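Local coordinates for protein endo-1,3-beta-glucanase, family GH16 (Zobellia galactanivorans, PDB 4BPZ) that probably hydrolyses internal beta-1,3-glucosidic bonds of glucans such as algal laminarin, this chain being its calcium-binding family 16 glycoside hydrolase catalytic domain, at residues His49-Ser54 against Glu71-Glu76. The protein carries 1 engineered substitution. Sequence-based numbering, arbitrary orientation. Where two conformers were deposited one is given.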
loop_
_atom_site.group_PDB
_atom_site.type_symbol
_atom_site.label_atom_id
_atom_site.label_comp_id
_atom_site.label_asym_id
_atom_site.label_seq_id
_atom_site.Cartn_x
_atom_site.Cartn_y
_atom_site.Cartn_z
ATOM N N HIS A 49 0.449 -7.686 13.822
ATOM C CA HIS A 49 0.983 -6.387 14.233
ATOM C C HIS A 49 2.000 -5.914 13.223
ATOM O O HIS A 49 2.682 -6.695 12.584
ATOM C CB HIS A 49 1.662 -6.459 15.595
ATOM C CG HIS A 49 0.726 -6.250 16.754
ATOM N ND1 HIS A 49 -0.100 -5.215 16.834
ATOM C CD2 HIS A 49 0.550 -6.997 17.912
ATOM C CE1 HIS A 49 -0.803 -5.318 17.977
ATOM N NE2 HIS A 49 -0.381 -6.391 18.628
ATOM N N TYR A 50 2.080 -4.598 13.119
ATOM C CA TYR A 50 3.119 -3.944 12.318
ATOM C C TYR A 50 4.212 -3.397 13.229
ATOM O O TYR A 50 3.923 -2.887 14.288
ATOM C CB TYR A 50 2.502 -2.835 11.458
ATOM C CG TYR A 50 1.651 -3.358 10.324
ATOM C CD1 TYR A 50 2.187 -4.221 9.363
ATOM C CD2 TYR A 50 0.328 -2.943 10.155
ATOM C CE1 TYR A 50 1.441 -4.659 8.288
ATOM C CE2 TYR A 50 -0.432 -3.377 9.087
ATOM C CZ TYR A 50 0.132 -4.226 8.144
ATOM O OH TYR A 50 -0.596 -4.652 7.051
ATOM N N THR A 51 5.474 -3.582 12.822
ATOM C CA THR A 51 6.620 -3.178 13.681
ATOM C C THR A 51 7.587 -2.447 12.801
ATOM O O THR A 51 7.572 -2.512 11.568
ATOM C CB THR A 51 7.294 -4.354 14.419
ATOM O OG1 THR A 51 8.391 -4.874 13.652
ATOM C CG2 THR A 51 6.322 -5.399 14.862
ATOM N N ASN A 52 8.551 -1.765 13.483
ATOM C CA ASN A 52 9.621 -1.104 12.743
ATOM C C ASN A 52 10.942 -1.833 12.849
ATOM O O ASN A 52 11.994 -1.265 12.593
ATOM C CB ASN A 52 9.784 0.387 13.110
ATOM C CG ASN A 52 10.444 0.614 14.436
ATOM O OD1 ASN A 52 10.912 1.802 14.720
ATOM N ND2 ASN A 52 10.582 -0.329 15.222
ATOM N N ARG A 53 10.901 -3.128 13.199
ATOM C CA ARG A 53 12.085 -3.910 13.402
ATOM C C ARG A 53 12.667 -4.434 12.148
ATOM O O ARG A 53 11.974 -4.621 11.122
ATOM C CB ARG A 53 11.788 -5.096 14.344
ATOM C CG ARG A 53 11.132 -4.750 15.661
ATOM C CD ARG A 53 10.782 -6.019 16.366
ATOM N NE ARG A 53 9.816 -6.745 15.542
ATOM C CZ ARG A 53 9.584 -8.058 15.586
ATOM N NH1 ARG A 53 10.117 -8.835 16.504
ATOM N NH2 ARG A 53 8.803 -8.624 14.667
ATOM N N SER A 54 13.946 -4.779 12.183
ATOM C CA SER A 54 14.571 -5.480 11.032
ATOM C C SER A 54 13.997 -6.825 10.727
ATOM O O SER A 54 14.103 -7.265 9.580
ATOM C CB SER A 54 16.085 -5.683 11.158
ATOM O OG SER A 54 16.719 -4.442 11.025
ATOM N N GLU A 71 4.823 -15.218 14.318
ATOM C CA GLU A 71 5.630 -14.803 15.476
ATOM C C GLU A 71 4.655 -14.202 16.448
ATOM O O GLU A 71 3.897 -13.264 16.107
ATOM C CB GLU A 71 6.645 -13.657 14.988
ATOM C CG GLU A 71 7.354 -13.026 16.126
ATOM C CD GLU A 71 8.230 -11.863 15.763
ATOM O OE1 GLU A 71 8.308 -11.436 14.577
ATOM O OE2 GLU A 71 8.925 -11.374 16.707
ATOM N N LYS A 72 4.664 -14.650 17.703
ATOM C CA LYS A 72 3.827 -13.998 18.742
ATOM C C LYS A 72 4.457 -12.614 19.036
ATOM O O LYS A 72 5.661 -12.536 19.310
ATOM C CB LYS A 72 3.750 -14.828 20.048
ATOM C CG LYS A 72 3.028 -16.154 19.817
ATOM C CD LYS A 72 1.517 -15.977 19.849
ATOM C CE LYS A 72 0.900 -17.373 19.935
ATOM N NZ LYS A 72 -0.573 -17.470 19.776
ATOM N N TYR A 73 3.634 -11.592 19.081
ATOM C CA TYR A 73 4.139 -10.275 19.354
ATOM C C TYR A 73 3.119 -9.485 20.037
ATOM O O TYR A 73 1.928 -9.526 19.683
ATOM C CB TYR A 73 4.509 -9.591 18.011
ATOM C CG TYR A 73 5.177 -8.222 18.127
ATOM C CD1 TYR A 73 6.544 -8.153 18.264
ATOM C CD2 TYR A 73 4.483 -7.046 18.178
ATOM C CE1 TYR A 73 7.236 -6.944 18.448
ATOM C CE2 TYR A 73 5.107 -5.834 18.366
ATOM C CZ TYR A 73 6.479 -5.789 18.492
ATOM O OH TYR A 73 7.077 -4.547 18.675
ATOM N N THR A 74 3.503 -8.735 21.102
ATOM C CA THR A 74 2.505 -7.962 21.935
ATOM C C THR A 74 2.877 -6.480 21.801
ATOM O O THR A 74 4.033 -6.113 22.003
ATOM C CB THR A 74 2.547 -8.431 23.376
ATOM O OG1 THR A 74 2.269 -9.834 23.370
ATOM C CG2 THR A 74 1.560 -7.636 24.275
ATOM N N PHE A 75 1.880 -5.644 21.563
ATOM C CA PHE A 75 2.047 -4.181 21.578
ATOM C C PHE A 75 0.929 -3.699 22.522
ATOM O O PHE A 75 -0.273 -3.846 22.252
ATOM C CB PHE A 75 1.862 -3.587 20.195
ATOM C CG PHE A 75 1.988 -2.084 20.218
ATOM C CD1 PHE A 75 3.283 -1.506 20.125
ATOM C CD2 PHE A 75 0.917 -1.241 20.337
ATOM C CE1 PHE A 75 3.445 -0.136 20.145
ATOM C CE2 PHE A 75 1.072 0.187 20.387
ATOM C CZ PHE A 75 2.346 0.721 20.262
ATOM N N GLU A 76 1.340 -3.060 23.605
ATOM C CA GLU A 76 0.397 -2.393 24.527
ATOM C C GLU A 76 -0.739 -3.338 24.960
ATOM O O GLU A 76 -1.932 -2.965 24.895
ATOM C CB GLU A 76 -0.220 -1.114 23.990
ATOM C CG GLU A 76 0.712 0.088 23.959
ATOM C CD GLU A 76 1.363 0.264 25.324
ATOM O OE1 GLU A 76 0.732 0.891 26.209
ATOM O OE2 GLU A 76 2.488 -0.293 25.503
#
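His49-Arg53 crosses Glu71-Phe75 at 97°, and the contact is made mostly by side chains. The closest alpha carbons, of His49 and Tyr73, are 7.2 Å apart. Tyr73 lies at the centre. Thr51 sets its CG2 over one face of the Tyr73 ring, a CH-pi contact 3.8 Å from the centroid. Tyr73 CE1 lies over one face of the Arg53 guanidinium, the planes 50° apart. At the edge of its ring, His49 CD2 lies 3.4 Å from Tyr73 O. Phe75 CB covers one face of the same imidazole in a second CH-pi contact, and His49 NE2 bonds to Ser78 O.

Arg53 and Glu71 form a salt bridge, both terminal guanidinium nitrogens facing the carboxylate. Arg53 NH1 donates to Glu71 OE2 at 2.8 Å and Arg53 NH2 to Glu71 OE1 at 2.9 Å. Both are syn, but the donor to OE1 is tilted well out of the carboxylate plane. The Arg53 chain bends at chi3 (-63°), which brings NE back to Thr51 OG1 at 3.0 Å. That hydroxyl also accepts from Arg53 N, closing an ST turn. Asn56 OD1 bonds to both Thr51 OG1 and Arg53 NH2. A methionine in place of Arg53 would probably leave the Glu71 carboxylate without its charged mate and Thr51 and Asn56 each with fewer bonds.

Thr83 of strand 82-93 touches Arg53 and Tyr73, and its OG1 bonds to Glu71 OE1. The contact joins strands 48-50 and 63-75, which both pair with strand 82-93, in a peripheral part of the family 16 beta-sandwich, away from the glucan and calcium sites.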